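Local atomic coordinates of acinetobacter secreted protease CpaA (Acinetobacter nosocomialis M2, PDB entry 6O38), a protein that probably cleaves proteins as a zinc-dependent metalloprotease secreted by the type II pathway, and forms a complex with its chaperone CpaB. Residues Phe82-Asn85 against Lys90-Ala93; Leu319-Gln324 against Gln366-Asp371; Leu349-Ala352 against Asn358-Phe361. All blocks are in the same frame, centred on the assembly; numbering follows the deposited sequence.

Contact 1 of 3, residues Phe82-Asn85 against Lys90-Ala93; sequences FIFN and KWIA
Phe84 and Trp91 meet across a beta hairpin of the first StcE-like beta-sandwich range, whose strands run antiparallel. Phe84 is the side chain to follow. Its first torsion (chi1 -162°) sets CG opposite its own backbone N and lays the ring against the indole. CB comes first: it sits almost straight over the six-membered ring of Trp91, 3.7 Å from the ring centroid, as a CH-pi contact. CG lies farther from the tryptophan and has the carbonyl O of Lys90 nearby. CD1 reaches deepest, with Phe84 CD1 3.4 Å from Trp91 CE2, above one face of the indole. CE1 follows along the pyrrole part, and Phe84 CE1 is 3.7 Å from Trp91 NE1. CZ points on past the indole toward the backbone of Lys90. The result is a T-shaped stack, the Phe84 edge to the Trp91 face, with planes at 68°. The Lys90 carbonyl O lies over a face of the Phe84 ring.

Phe82 extends this apolar face. Its CB touches the CE3 side of Trp91, and Phe82 CE1 is 3.7 Å from Ala93 CB. On the other face of the hairpin, Asn85 CB rests 3.7 Å from Ile92 CD1. The amide end of Asn85 turns back to the loop, where OD1 accepts a bond from Gln88 N.

Ile83 and Ile92 form a hydrogen-bonded pair: Ile83 N donates to Ile92 O at 2.8 Å, and Ile92 N to Ile83 O at 2.7 Å. Trp91 NE1 is satisfied by Pro39 O, which ties the indole to the loop beside Leu38. Strand 79-85 pairs antiparallel with strand 47-52. Strand 90-98 runs on to pair in parallel with strand 116-121.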
ATOM      1  N   PHE A  82       9.568   5.680 -29.826  1.00 70.71           N
ATOM      2  CA  PHE A  82       9.121   4.297 -29.760  1.00 71.08           C
ATOM      3  C   PHE A  82       9.027   3.717 -31.163  1.00 73.78           C
ATOM      4  O   PHE A  82       8.646   4.414 -32.109  1.00 74.04           O
ATOM      5  CB  PHE A  82       7.761   4.178 -29.059  1.00 68.51           C
ATOM      6  CG  PHE A  82       7.779   4.602 -27.619  1.00 66.48           C
ATOM      7  CD1 PHE A  82       8.079   3.693 -26.618  1.00 66.43           C
ATOM      8  CD2 PHE A  82       7.490   5.909 -27.265  1.00 65.05           C
ATOM      9  CE1 PHE A  82       8.094   4.080 -25.292  1.00 64.85           C
ATOM     10  CE2 PHE A  82       7.504   6.303 -25.941  1.00 64.00           C
ATOM     11  CZ  PHE A  82       7.806   5.386 -24.953  1.00 63.83           C
ATOM     12  N   ILE A  83       9.378   2.440 -31.291  1.00 68.70           N
ATOM     13  CA  ILE A  83       9.246   1.699 -32.540  1.00 72.14           C
ATOM     14  C   ILE A  83       8.463   0.429 -32.242  1.00 72.87           C
ATOM     15  O   ILE A  83       8.876  -0.372 -31.395  1.00 73.43           O
ATOM     16  CB  ILE A  83      10.611   1.362 -33.165  1.00 76.53           C
ATOM     17  CG1 ILE A  83      11.358   2.643 -33.543  1.00 76.58           C
ATOM     18  CG2 ILE A  83      10.431   0.469 -34.384  1.00 80.57           C
ATOM     19  CD1 ILE A  83      12.690   2.397 -34.216  1.00 81.64           C
ATOM     20  N   PHE A  84       7.339   0.249 -32.929  1.00 73.40           N
ATOM     21  CA  PHE A  84       6.478  -0.896 -32.683  1.00 74.74           C
ATOM     22  C   PHE A  84       7.189  -2.194 -33.067  1.00 79.52           C
ATOM     23  O   PHE A  84       8.256  -2.196 -33.691  1.00 82.07           O
ATOM     24  CB  PHE A  84       5.165  -0.749 -33.454  1.00 74.83           C
ATOM     25  CG  PHE A  84       4.057  -1.633 -32.950  1.00 75.07           C
ATOM     26  CD1 PHE A  84       3.433  -1.363 -31.743  1.00 71.62           C
ATOM     27  CD2 PHE A  84       3.633  -2.727 -33.686  1.00 78.18           C
ATOM     28  CE1 PHE A  84       2.413  -2.171 -31.277  1.00 72.09           C
ATOM     29  CE2 PHE A  84       2.613  -3.538 -33.226  1.00 78.08           C
ATOM     30  CZ  PHE A  84       2.002  -3.260 -32.020  1.00 75.27           C
ATOM     31  N   ASN A  85       6.586  -3.314 -32.676  1.00 76.94           N
ATOM     32  CA  ASN A  85       7.144  -4.632 -32.968  1.00 81.53           C
ATOM     33  C   ASN A  85       5.994  -5.628 -33.008  1.00 83.03           C
ATOM     34  O   ASN A  85       5.392  -5.919 -31.971  1.00 81.32           O
ATOM     35  CB  ASN A  85       8.182  -5.032 -31.924  1.00 81.56           C
ATOM     36  CG  ASN A  85       8.848  -6.355 -32.241  1.00 86.93           C
ATOM     37  OD1 ASN A  85       8.319  -7.421 -31.927  1.00 88.65           O
ATOM     38  ND2 ASN A  85      10.020  -6.293 -32.863  1.00 90.08           N
ATOM     39  N   LYS A  90       4.309  -4.904 -28.962  1.00 78.23           N
ATOM     40  CA  LYS A  90       4.611  -3.838 -28.017  1.00 73.78           C
ATOM     41  C   LYS A  90       5.431  -2.761 -28.710  1.00 72.58           C
ATOM     42  O   LYS A  90       6.100  -3.009 -29.716  1.00 75.60           O
ATOM     43  CB  LYS A  90       5.370  -4.366 -26.790  1.00 73.22           C
ATOM     44  CG  LYS A  90       4.531  -5.214 -25.846  1.00 73.64           C
ATOM     45  CD  LYS A  90       5.377  -5.820 -24.737  1.00 73.48           C
ATOM     46  CE  LYS A  90       6.398  -6.801 -25.292  1.00 77.05           C
ATOM     47  NZ  LYS A  90       7.114  -7.533 -24.211  1.00 77.40           N
ATOM     48  N   TRP A  91       5.369  -1.551 -28.156  1.00 72.57           N
ATOM     49  CA  TRP A  91       6.191  -0.440 -28.618  1.00 71.38           C
ATOM     50  C   TRP A  91       7.542  -0.496 -27.914  1.00 71.33           C
ATOM     51  O   TRP A  91       7.613  -0.354 -26.689  1.00 69.23           O
ATOM     52  CB  TRP A  91       5.502   0.898 -28.349  1.00 68.17           C
ATOM     53  CG  TRP A  91       4.329   1.180 -29.240  1.00 68.53           C
ATOM     54  CD1 TRP A  91       3.019   0.894 -28.987  1.00 68.63           C
ATOM     55  CD2 TRP A  91       4.358   1.816 -30.524  1.00 69.22           C
ATOM     56  NE1 TRP A  91       2.232   1.307 -30.035  1.00 69.10           N
ATOM     57  CE2 TRP A  91       3.030   1.877 -30.991  1.00 69.36           C
ATOM     58  CE3 TRP A  91       5.379   2.338 -31.324  1.00 70.14           C
ATOM     59  CZ2 TRP A  91       2.697   2.437 -32.223  1.00 70.03           C
ATOM     60  CZ3 TRP A  91       5.046   2.893 -32.547  1.00 71.02           C
ATOM     61  CH2 TRP A  91       3.717   2.936 -32.985  1.00 70.81           C
ATOM     62  N   ILE A  92       8.604  -0.701 -28.684  1.00 69.89           N
ATOM     63  CA  ILE A  92       9.956  -0.779 -28.139  1.00 70.92           C
ATOM     64  C   ILE A  92      10.519   0.630 -28.017  1.00 69.56           C
ATOM     65  O   ILE A  92      10.515   1.398 -28.988  1.00 70.18           O
ATOM     66  CB  ILE A  92      10.855  -1.661 -29.021  1.00 75.76           C
ATOM     67  CG1 ILE A  92      10.268  -3.068 -29.140  1.00 78.29           C
ATOM     68  CG2 ILE A  92      12.266  -1.716 -28.454  1.00 77.11           C
ATOM     69  CD1 ILE A  92      11.114  -4.015 -29.963  1.00 83.93           C
ATOM     70  N   ALA A  93      11.005   0.970 -26.827  1.00 70.74           N
ATOM     71  CA  ALA A  93      11.526   2.306 -26.574  1.00 70.59           C
ATOM     72  C   ALA A  93      12.952   2.440 -27.089  1.00 75.25           C
ATOM     73  O   ALA A  93      13.753   1.503 -27.003  1.00 77.26           O
ATOM     74  CB  ALA A  93      11.478   2.622 -25.079  1.00 67.53           C
TER

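Contact 2 of 3, residues Leu319-Gln324 against Gln366-Asp371; sequences LQLPAQ and QGWTVD
The indole of Trp368 has Leu321 over one face and the carbonyl O of Pro322 at its edge. Leu321 CB stands above the five-membered ring, 3.7 Å from its centroid, in a CH-pi contact. Leu321 CD1 extends along the tryptophan to 3.6 Å from Trp368 CG. At the edge, Trp368 NE1 donates to Pro322 O at 2.8 Å. This bond is nearly straight. The oxygen lies in the plane of the indole, and the N-H meets it in the carbonyl plane, on a lone pair. This alignment, together with the packing, probably helps hold the buried ring in its rotation. The proline and tryptophan side chains cross at about a right angle, with Pro322 CD 3.6 Å from Trp368 CZ2. Tyr363 adds an edge-to-face contact with Trp368.

The contact joins two layers of a StcE-like beta-sandwich domain. Leu321 and Pro322 follow strand 318-320, which pairs with strand 341-344. Trp368 is the second residue of strand 367-381, the neighbour of strand 358-364. Val331 of strand 330-335 touches Leu321, Pro322 and Trp368. Leu321 also packs on Ile343 and Phe361, between the layers.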
ATOM      1  N   LEU A 319     -14.655 -21.309  19.818  1.00 37.83           N
ATOM      2  CA  LEU A 319     -13.547 -21.537  18.901  1.00 36.73           C
ATOM      3  C   LEU A 319     -12.313 -21.917  19.701  1.00 36.60           C
ATOM      4  O   LEU A 319     -11.995 -21.273  20.706  1.00 37.16           O
ATOM      5  CB  LEU A 319     -13.255 -20.302  18.042  1.00 36.28           C
ATOM      6  CG  LEU A 319     -14.278 -19.939  16.966  1.00 36.02           C
ATOM      7  CD1 LEU A 319     -13.813 -18.723  16.183  1.00 35.48           C
ATOM      8  CD2 LEU A 319     -14.511 -21.120  16.038  1.00 35.56           C
ATOM      9  N   GLN A 320     -11.621 -22.958  19.250  1.00 36.98           N
ATOM     10  CA  GLN A 320     -10.379 -23.405  19.861  1.00 36.74           C
ATOM     11  C   GLN A 320      -9.220 -22.936  18.991  1.00 35.90           C
ATOM     12  O   GLN A 320      -9.160 -23.265  17.801  1.00 35.35           O
ATOM     13  CB  GLN A 320     -10.363 -24.928  20.005  1.00 36.88           C
ATOM     14  CG  GLN A 320      -9.160 -25.488  20.751  1.00 37.09           C
ATOM     15  CD  GLN A 320      -9.295 -25.369  22.258  1.00 38.21           C
ATOM     16  OE1 GLN A 320     -10.332 -24.944  22.770  1.00 39.44           O
ATOM     17  NE2 GLN A 320      -8.245 -25.749  22.978  1.00 38.37           N
ATOM     18  N   LEU A 321      -8.314 -22.159  19.581  1.00 34.44           N
ATOM     19  CA  LEU A 321      -7.144 -21.698  18.852  1.00 33.69           C
ATOM     20  C   LEU A 321      -6.304 -22.898  18.414  1.00 33.14           C
ATOM     21  O   LEU A 321      -6.366 -23.963  19.038  1.00 33.33           O
ATOM     22  CB  LEU A 321      -6.323 -20.747  19.721  1.00 33.60           C
ATOM     23  CG  LEU A 321      -6.979 -19.382  19.953  1.00 34.23           C
ATOM     24  CD1 LEU A 321      -6.115 -18.494  20.835  1.00 34.09           C
ATOM     25  CD2 LEU A 321      -7.273 -18.696  18.625  1.00 34.12           C
ATOM     26  N   PRO A 322      -5.530 -22.762  17.334  1.00 32.88           N
ATOM     27  CA  PRO A 322      -4.836 -23.926  16.765  1.00 32.67           C
ATOM     28  C   PRO A 322      -4.009 -24.673  17.802  1.00 32.50           C
ATOM     29  O   PRO A 322      -3.291 -24.075  18.605  1.00 32.21           O
ATOM     30  CB  PRO A 322      -3.950 -23.308  15.679  1.00 32.34           C
ATOM     31  CG  PRO A 322      -4.677 -22.077  15.269  1.00 32.31           C
ATOM     32  CD  PRO A 322      -5.339 -21.553  16.512  1.00 32.70           C
ATOM     33  N   ALA A 323      -4.117 -26.003  17.771  1.00 34.60           N
ATOM     34  CA  ALA A 323      -3.420 -26.827  18.751  1.00 34.54           C
ATOM     35  C   ALA A 323      -1.923 -26.874  18.489  1.00 34.20           C
ATOM     36  O   ALA A 323      -1.133 -26.963  19.436  1.00 34.02           O
ATOM     37  CB  ALA A 323      -3.999 -28.241  18.756  1.00 34.81           C
ATOM     38  N   GLN A 324      -1.511 -26.815  17.226  1.00 35.41           N
ATOM     39  CA  GLN A 324      -0.102 -26.860  16.862  1.00 35.05           C
ATOM     40  C   GLN A 324       0.264 -25.580  16.128  1.00 34.66           C
ATOM     41  O   GLN A 324      -0.391 -25.209  15.147  1.00 35.29           O
ATOM     42  CB  GLN A 324       0.208 -28.087  16.000  1.00 35.73           C
ATOM     43  CG  GLN A 324       0.367 -29.354  16.823  1.00 36.28           C
ATOM     44  CD  GLN A 324       0.279 -30.618  15.992  1.00 37.45           C
ATOM     45  OE1 GLN A 324       0.628 -30.626  14.811  1.00 38.11           O
ATOM     46  NE2 GLN A 324      -0.237 -31.684  16.594  1.00 37.84           N
ATOM     47  N   GLN A 366       4.824 -20.622  25.753  1.00 32.80           N
ATOM     48  CA  GLN A 366       3.889 -21.130  26.749  1.00 33.83           C
ATOM     49  C   GLN A 366       2.438 -21.029  26.282  1.00 33.75           C
ATOM     50  O   GLN A 366       1.522 -20.916  27.100  1.00 34.84           O
ATOM     51  CB  GLN A 366       4.087 -20.404  28.078  1.00 35.62           C
ATOM     52  CG  GLN A 366       5.356 -20.825  28.807  1.00 35.86           C
ATOM     53  CD  GLN A 366       5.896 -19.751  29.729  1.00 37.40           C
ATOM     54  OE1 GLN A 366       5.583 -18.571  29.580  1.00 38.39           O
ATOM     55  NE2 GLN A 366       6.718 -20.158  30.690  1.00 37.84           N
ATOM     56  N   GLY A 367       2.218 -21.067  24.975  1.00 32.47           N
ATOM     57  CA  GLY A 367       0.886 -21.148  24.411  1.00 32.29           C
ATOM     58  C   GLY A 367       0.424 -19.831  23.810  1.00 32.22           C
ATOM     59  O   GLY A 367       1.183 -18.867  23.669  1.00 32.06           O
ATOM     60  N   TRP A 368      -0.858 -19.809  23.454  1.00 32.07           N
ATOM     61  CA  TRP A 368      -1.450 -18.637  22.826  1.00 31.96           C
ATOM     62  C   TRP A 368      -1.585 -17.494  23.825  1.00 33.07           C
ATOM     63  O   TRP A 368      -1.758 -17.703  25.029  1.00 34.18           O
ATOM     64  CB  TRP A 368      -2.815 -18.984  22.231  1.00 31.95           C
ATOM     65  CG  TRP A 368      -2.714 -19.791  20.976  1.00 31.13           C
ATOM     66  CD1 TRP A 368      -2.952 -21.126  20.836  1.00 31.14           C
ATOM     67  CD2 TRP A 368      -2.336 -19.312  19.680  1.00 30.42           C
ATOM     68  NE1 TRP A 368      -2.750 -21.508  19.531  1.00 30.66           N
ATOM     69  CE2 TRP A 368      -2.371 -20.412  18.802  1.00 30.22           C
ATOM     70  CE3 TRP A 368      -1.974 -18.058  19.179  1.00 30.01           C
ATOM     71  CZ2 TRP A 368      -2.058 -20.297  17.450  1.00 29.75           C
ATOM     72  CZ3 TRP A 368      -1.663 -17.946  17.837  1.00 29.19           C
ATOM     73  CH2 TRP A 368      -1.706 -19.059  16.988  1.00 29.07           C
ATOM     74  N   THR A 369      -1.511 -16.271  23.306  1.00 32.13           N
ATOM     75  CA  THR A 369      -1.401 -15.077  24.130  1.00 33.43           C
ATOM     76  C   THR A 369      -2.171 -13.935  23.482  1.00 33.41           C
ATOM     77  O   THR A 369      -2.166 -13.790  22.256  1.00 32.33           O
ATOM     78  CB  THR A 369       0.080 -14.704  24.330  1.00 33.55           C
ATOM     79  OG1 THR A 369       0.593 -15.383  25.483  1.00 34.65           O
ATOM     80  CG2 THR A 369       0.272 -13.204  24.498  1.00 34.38           C
ATOM     81  N   VAL A 370      -2.849 -13.139  24.315  1.00 33.43           N
ATOM     82  CA  VAL A 370      -3.564 -11.966  23.823  1.00 33.63           C
ATOM     83  C   VAL A 370      -2.573 -10.995  23.198  1.00 33.37           C
ATOM     84  O   VAL A 370      -1.531 -10.679  23.786  1.00 34.16           O
ATOM     85  CB  VAL A 370      -4.352 -11.310  24.968  1.00 35.25           C
ATOM     86  CG1 VAL A 370      -4.738  -9.883  24.607  1.00 35.58           C
ATOM     87  CG2 VAL A 370      -5.586 -12.134  25.303  1.00 35.45           C
ATOM     88  N   ASP A 371      -2.897 -10.510  21.996  1.00 37.54           N
ATOM     89  CA  ASP A 371      -2.001  -9.625  21.263  1.00 37.18           C
ATOM     90  C   ASP A 371      -2.673  -8.321  20.840  1.00 37.66           C
ATOM     91  O   ASP A 371      -2.093  -7.569  20.048  1.00 37.30           O
ATOM     92  CB  ASP A 371      -1.431 -10.347  20.033  1.00 35.71           C
ATOM     93  CG  ASP A 371      -0.183  -9.673  19.482  1.00 35.77           C
ATOM     94  OD1 ASP A 371       0.755  -9.417  20.266  1.00 36.69           O
ATOM     95  OD2 ASP A 371      -0.142  -9.401  18.263  1.00 35.10           O
TER

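Contact 3 of 3, residues Leu349-Ala352 against Asn358-Phe361; sequences LSTA and NRRF
Three torsions bring Thr351 and Arg359 together, with the threonine hydroxyl at the edge of the guanidinium. Thr351 holds OG1 opposite its backbone N (chi1 176°), which aims the hydroxyl across to strand 358-361. Arg359 does not extend fully. Its chain bends at chi2 (-85°) and again at chi3 (-65°), and these bends bring the guanidinium up to the threonine. The two side chains approach from opposite directions.

Arg359 NH2 donates to Thr351 OG1 at 2.7 Å. The bond is nearly straight, and the oxygen lies in the guanidinium plane. Arg359 NH1 also lies close to Ala352 O, but the angle is strongly bent, and this weak bond is doubtful. The same NH1 has a long, weak ion pair with Glu357 in the turn.

Below this polar layer the contact is apolar. Leu349 CD2 is 4.0 Å from Phe361 CD2, and the two side chains cross obliquely. Thr351 CG2 adds a looser touch, 4.1 Å from Phe361 CE2. Phe361 also packs on Ile343, Ile333 and Trp368, inside the sandwich.

The strands are not neighbours in a sheet. Their axes come no closer than 10.5 Å, so side chains reach across the gap, with no backbone-to-backbone bond between the segments. Strand 350-353 borders strand 341-344, and strand 358-364 lies between strands 330-335 and 367-381.

The chemistry is divided. Phe361 belongs to the buried apolar interior, with the partly exposed Leu349 packed against it, while the Arg359 guanidinium is bonded to a neutral hydroxyl. Its positive charge is therefore not neutralised by Thr351, and the weak pair with Glu357 would probably offset it only in part.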
ATOM      1  N   LEU A 349      -6.235 -20.230  28.297  1.00 35.04           N
ATOM      2  CA  LEU A 349      -6.764 -18.945  27.858  1.00 35.29           C
ATOM      3  C   LEU A 349      -8.231 -19.088  27.478  1.00 35.56           C
ATOM      4  O   LEU A 349      -8.600 -19.969  26.695  1.00 34.75           O
ATOM      5  CB  LEU A 349      -5.952 -18.413  26.677  1.00 33.99           C
ATOM      6  CG  LEU A 349      -6.441 -17.117  26.022  1.00 34.02           C
ATOM      7  CD1 LEU A 349      -6.442 -15.970  27.021  1.00 35.40           C
ATOM      8  CD2 LEU A 349      -5.584 -16.774  24.811  1.00 32.64           C
ATOM      9  N   SER A 350      -9.068 -18.221  28.039  1.00 36.91           N
ATOM     10  CA  SER A 350     -10.511 -18.306  27.841  1.00 37.54           C
ATOM     11  C   SER A 350     -11.072 -16.895  27.822  1.00 38.46           C
ATOM     12  O   SER A 350     -10.980 -16.175  28.821  1.00 39.58           O
ATOM     13  CB  SER A 350     -11.171 -19.139  28.941  1.00 38.65           C
ATOM     14  OG  SER A 350     -12.581 -18.997  28.919  1.00 39.91           O
ATOM     15  N   THR A 351     -11.643 -16.506  26.686  1.00 39.66           N
ATOM     16  CA  THR A 351     -12.147 -15.157  26.489  1.00 40.41           C
ATOM     17  C   THR A 351     -13.252 -15.200  25.441  1.00 40.76           C
ATOM     18  O   THR A 351     -13.601 -16.265  24.924  1.00 40.67           O
ATOM     19  CB  THR A 351     -11.005 -14.217  26.088  1.00 39.44           C
ATOM     20  OG1 THR A 351     -11.522 -12.910  25.807  1.00 39.97           O
ATOM     21  CG2 THR A 351     -10.271 -14.770  24.874  1.00 37.75           C
ATOM     22  N   ALA A 352     -13.809 -14.032  25.132  1.00 40.03           N
ATOM     23  CA  ALA A 352     -14.906 -13.926  24.181  1.00 40.36           C
ATOM     24  C   ALA A 352     -14.653 -12.784  23.208  1.00 39.40           C
ATOM     25  O   ALA A 352     -13.994 -11.794  23.542  1.00 39.13           O
ATOM     26  CB  ALA A 352     -16.247 -13.709  24.896  1.00 41.83           C
ATOM     27  N   ASN A 358     -12.433  -6.797  16.608  1.00 39.89           N
ATOM     28  CA  ASN A 358     -11.270  -7.448  16.022  1.00 38.62           C
ATOM     29  C   ASN A 358     -10.360  -7.914  17.148  1.00 38.83           C
ATOM     30  O   ASN A 358     -10.083  -7.153  18.082  1.00 39.65           O
ATOM     31  CB  ASN A 358     -10.514  -6.500  15.088  1.00 37.88           C
ATOM     32  CG  ASN A 358     -11.252  -6.245  13.789  1.00 37.49           C
ATOM     33  OD1 ASN A 358     -10.937  -6.839  12.758  1.00 36.44           O
ATOM     34  ND2 ASN A 358     -12.236  -5.354  13.830  1.00 38.28           N
ATOM     35  N   ARG A 359      -9.904  -9.162  17.068  1.00 36.39           N
ATOM     36  CA  ARG A 359      -9.081  -9.729  18.126  1.00 36.59           C
ATOM     37  C   ARG A 359      -7.928 -10.505  17.516  1.00 35.27           C
ATOM     38  O   ARG A 359      -8.139 -11.349  16.639  1.00 34.53           O
ATOM     39  CB  ARG A 359      -9.898 -10.648  19.042  1.00 37.72           C
ATOM     40  CG  ARG A 359     -10.957  -9.928  19.851  1.00 39.12           C
ATOM     41  CD  ARG A 359     -10.368  -9.361  21.126  1.00 39.81           C
ATOM     42  NE  ARG A 359      -9.913 -10.403  22.038  1.00 39.94           N
ATOM     43  CZ  ARG A 359     -10.644 -10.902  23.026  1.00 41.10           C
ATOM     44  NH1 ARG A 359     -11.877 -10.459  23.234  1.00 42.27           N
ATOM     45  NH2 ARG A 359     -10.141 -11.842  23.806  1.00 41.21           N
ATOM     46  N   ARG A 360      -6.714 -10.217  17.977  1.00 35.45           N
ATOM     47  CA  ARG A 360      -5.514 -10.888  17.502  1.00 34.25           C
ATOM     48  C   ARG A 360      -4.857 -11.638  18.651  1.00 34.62           C
ATOM     49  O   ARG A 360      -4.789 -11.135  19.778  1.00 35.65           O
ATOM     50  CB  ARG A 360      -4.515  -9.899  16.881  1.00 33.71           C
ATOM     51  CG  ARG A 360      -3.266 -10.571  16.317  1.00 32.63           C
ATOM     52  CD  ARG A 360      -2.426  -9.625  15.471  1.00 32.28           C
ATOM     53  NE  ARG A 360      -1.702  -8.652  16.281  1.00 33.23           N
ATOM     54  CZ  ARG A 360      -2.052  -7.376  16.404  1.00 34.14           C
ATOM     55  NH1 ARG A 360      -3.119  -6.915  15.763  1.00 34.26           N
ATOM     56  NH2 ARG A 360      -1.335  -6.560  17.164  1.00 34.97           N
ATOM     57  N   PHE A 361      -4.383 -12.845  18.358  1.00 31.82           N
ATOM     58  CA  PHE A 361      -3.663 -13.666  19.317  1.00 31.99           C
ATOM     59  C   PHE A 361      -2.339 -14.090  18.699  1.00 30.85           C
ATOM     60  O   PHE A 361      -2.241 -14.292  17.485  1.00 29.96           O
ATOM     61  CB  PHE A 361      -4.479 -14.901  19.730  1.00 32.51           C
ATOM     62  CG  PHE A 361      -5.847 -14.574  20.263  1.00 33.68           C
ATOM     63  CD1 PHE A 361      -6.933 -14.458  19.408  1.00 33.98           C
ATOM     64  CD2 PHE A 361      -6.049 -14.381  21.619  1.00 34.61           C
ATOM     65  CE1 PHE A 361      -8.192 -14.158  19.897  1.00 35.17           C
ATOM     66  CE2 PHE A 361      -7.305 -14.080  22.115  1.00 35.73           C
ATOM     67  CZ  PHE A 361      -8.377 -13.969  21.252  1.00 36.01           C
TER

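From the N terminus, contact 1 comes first and closes the short loop of one hairpin, residues 86-89, in the first StcE-like range. Contact 2 opens much later, at 319-324, and closes at 366-371 over a loop of 41 residues. Contact 3 is nested within that loop and closes the turn between strands 350-353 and 358-364. Contacts 2 and 3 tie together the two layers of the last such range, with centres about 9 Å apart. The Arg360 to Asp371 salt bridge joins them directly. Contact 1 lies on the opposite side of the chain's centre, about 56 Å from both, centre to centre, and touches neither.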